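Local coordinates for single-stranded DNA-binding protein (Thermus aquaticus, PDB 2FXQ) that binds single-stranded DNA as a homodimer and probably recruits partner proteins during DNA replication, recombination and repair, at residues E64-G67 and D68-E71. Sequence-based numbering, arbitrary orientation.
Sequences EMWG and DLLE
Trp66 and Leu69 meet at a beta turn that takes the chain off the end of helix 61-66. In sequence the helix connects strands 47-59 and 75-84 of the OB fold, and the turn starts the loop leading to the second strand.

The turn is closed by one backbone hydrogen bond, from Leu69 N to Trp66 O (3.2 Å). Its N-H points fairly straight, at 156°, but the donor lies 56° out of the carbonyl plane. Gly67 and Asp68 take the two central positions, with backbone angles close to type I.

Water extends the backbone bonding. One molecule accepts from Asp68 N (2.7 Å) and donates to Met65 O, so it bridges the helix and the second central residue of the turn. A second accepts from Leu70 N (2.9 Å) and may donate to Trp66 O, 2.8 Å away, among competing acceptors.

The side-chain contacts centre on Trp66. Leu69 has CG beside its backbone N (chi1 -66°) and CD1 anti to CA, and together these torsions bring the methyl back to the end of the helix. Leu69 CD1 approaches the benzo part of the ring obliquely, 3.9 Å from Trp66 CE3. Met65 CG lies over one ring face, near the rim. Trp66 and Leu70 also both pack on Ile104 and Pro106 of strand 103-106. The indole NE1 is hydrogen-bonded to Gln62 OE1, one helical turn back. Leu70 CD1 lies 4.2 Å from Trp66 CB. In a separate van der Waals contact, Leu70 CG rests 3.8 Å from Trp66 O.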
ATOM      1  N   GLU A  64     -21.892 -10.335  -8.467  1.00 23.82           N
ATOM      2  CA  GLU A  64     -22.380 -11.500  -9.244  1.00 23.92           C
ATOM      3  C   GLU A  64     -21.251 -12.538  -9.441  1.00 23.17           C
ATOM      4  O   GLU A  64     -21.473 -13.752  -9.350  1.00 24.36           O
ATOM      5  CB  GLU A  64     -22.881 -11.085 -10.628  1.00 23.21           C
ATOM      6  CG  GLU A  64     -24.076 -10.125 -10.627  1.00 27.27           C
ATOM      7  CD  GLU A  64     -25.390 -10.873 -10.499  1.00 36.91           C
ATOM      8  OE1 GLU A  64     -26.451 -10.219 -10.525  1.00 35.88           O
ATOM      9  OE2 GLU A  64     -25.347 -12.112 -10.331  1.00 32.76           O
ATOM     10  N   MET A  65     -20.048 -12.042  -9.698  1.00 24.43           N
ATOM     11  CA  MET A  65     -18.862 -12.893  -9.943  1.00 26.99           C
ATOM     12  C   MET A  65     -18.575 -13.822  -8.768  1.00 26.41           C
ATOM     13  O   MET A  65     -18.299 -15.023  -8.929  1.00 26.98           O
ATOM     14  CB  MET A  65     -17.622 -12.002 -10.137  1.00 30.14           C
ATOM     15  CG  MET A  65     -16.391 -12.783 -10.554  1.00 35.52           C
ATOM     16  SD  MET A  65     -14.975 -11.683 -10.845  1.00 54.53           S
ATOM     17  CE  MET A  65     -15.865 -10.086 -11.600  1.00 32.97           C
ATOM     18  N   TRP A  66     -18.595 -13.250  -7.574  1.00 20.67           N
ATOM     19  CA  TRP A  66     -18.194 -13.996  -6.375  1.00 23.49           C
ATOM     20  C   TRP A  66     -19.321 -14.484  -5.486  1.00 24.89           C
ATOM     21  O   TRP A  66     -19.044 -15.087  -4.479  1.00 25.80           O
ATOM     22  CB  TRP A  66     -17.265 -13.146  -5.497  1.00 21.25           C
ATOM     23  CG  TRP A  66     -16.091 -12.691  -6.229  1.00 21.74           C
ATOM     24  CD1 TRP A  66     -15.787 -11.434  -6.623  1.00 25.91           C
ATOM     25  CD2 TRP A  66     -15.028 -13.525  -6.673  1.00 24.51           C
ATOM     26  NE1 TRP A  66     -14.580 -11.430  -7.300  1.00 26.98           N
ATOM     27  CE2 TRP A  66     -14.097 -12.712  -7.329  1.00 23.49           C
ATOM     28  CE3 TRP A  66     -14.759 -14.891  -6.545  1.00 27.81           C
ATOM     29  CZ2 TRP A  66     -12.918 -13.229  -7.905  1.00 32.66           C
ATOM     30  CZ3 TRP A  66     -13.576 -15.401  -7.081  1.00 35.81           C
ATOM     31  CH2 TRP A  66     -12.688 -14.576  -7.772  1.00 27.64           C
ATOM     32  N   GLY A  67     -20.578 -14.221  -5.822  1.00 25.29           N
ATOM     33  CA  GLY A  67     -21.630 -14.362  -4.814  1.00 25.71           C
ATOM     34  C   GLY A  67     -21.930 -15.795  -4.365  1.00 29.82           C
ATOM     35  O   GLY A  67     -22.547 -16.016  -3.310  1.00 30.36           O
ATOM     36  N   ASP A  68     -21.465 -16.777  -5.140  1.00 29.34           N
ATOM     37  CA  ASP A  68     -21.582 -18.177  -4.712  1.00 31.37           C
ATOM     38  C   ASP A  68     -20.272 -18.959  -4.532  1.00 28.36           C
ATOM     39  O   ASP A  68     -20.263 -20.194  -4.613  1.00 29.16           O
ATOM     40  CB  ASP A  68     -22.517 -18.930  -5.642  1.00 34.36           C
ATOM     41  CG  ASP A  68     -23.782 -19.323  -4.939  1.00 50.88           C
ATOM     42  OD1 ASP A  68     -24.757 -18.541  -5.017  1.00 61.02           O
ATOM     43  OD2 ASP A  68     -23.869 -20.366  -4.242  1.00 57.27           O
ATOM     44  N   LEU A  69     -19.174 -18.247  -4.279  1.00 22.02           N
ATOM     45  CA  LEU A  69     -17.870 -18.861  -4.291  1.00 23.51           C
ATOM     46  C   LEU A  69     -17.118 -18.709  -2.991  1.00 26.50           C
ATOM     47  O   LEU A  69     -16.064 -19.388  -2.826  1.00 28.20           O
ATOM     48  CB  LEU A  69     -17.014 -18.305  -5.428  1.00 24.20           C
ATOM     49  CG  LEU A  69     -17.572 -18.678  -6.808  1.00 27.09           C
ATOM     50  CD1 LEU A  69     -16.767 -17.981  -7.908  1.00 32.09           C
ATOM     51  CD2 LEU A  69     -17.584 -20.239  -6.983  1.00 30.17           C
ATOM     52  N   LEU A  70     -17.603 -17.855  -2.073  1.00 20.36           N
ATOM     53  CA  LEU A  70     -16.763 -17.513  -0.859  1.00 23.33           C
ATOM     54  C   LEU A  70     -17.222 -18.202   0.437  1.00 22.49           C
ATOM     55  O   LEU A  70     -18.422 -18.479   0.574  1.00 22.68           O
ATOM     56  CB  LEU A  70     -16.704 -15.993  -0.615  1.00 22.14           C
ATOM     57  CG  LEU A  70     -16.335 -15.138  -1.815  1.00 24.58           C
ATOM     58  CD1 LEU A  70     -16.421 -13.674  -1.415  1.00 19.95           C
ATOM     59  CD2 LEU A  70     -14.982 -15.545  -2.267  1.00 25.18           C
ATOM     60  N   GLU A  71     -16.255 -18.505   1.322  1.00 24.14           N
ATOM     61  CA  GLU A  71     -16.510 -19.242   2.575  1.00 30.74           C
ATOM     62  C   GLU A  71     -16.103 -18.475   3.803  1.00 27.63           C
ATOM     63  O   GLU A  71     -15.121 -17.739   3.782  1.00 24.18           O
ATOM     64  CB  GLU A  71     -15.667 -20.516   2.653  1.00 28.36           C
ATOM     65  CG  GLU A  71     -15.890 -21.528   1.529  1.00 44.48           C
ATOM     66  CD  GLU A  71     -17.147 -22.364   1.705  1.00 50.75           C
ATOM     67  OE1 GLU A  71     -17.342 -23.304   0.902  1.00 51.46           O
ATOM     68  OE2 GLU A  71     -17.962 -22.067   2.614  1.00 57.83           O
TER
HETATM   69  O   HOH W   1     -20.656 -16.826  -7.698  1.00 50.87           O
HETATM   70  O   HOH W   2     -19.769 -15.880  -1.862  1.00 36.83           O
HETATM   71  O   HOH W   3     -24.898 -16.137  -2.486  1.00 62.18           O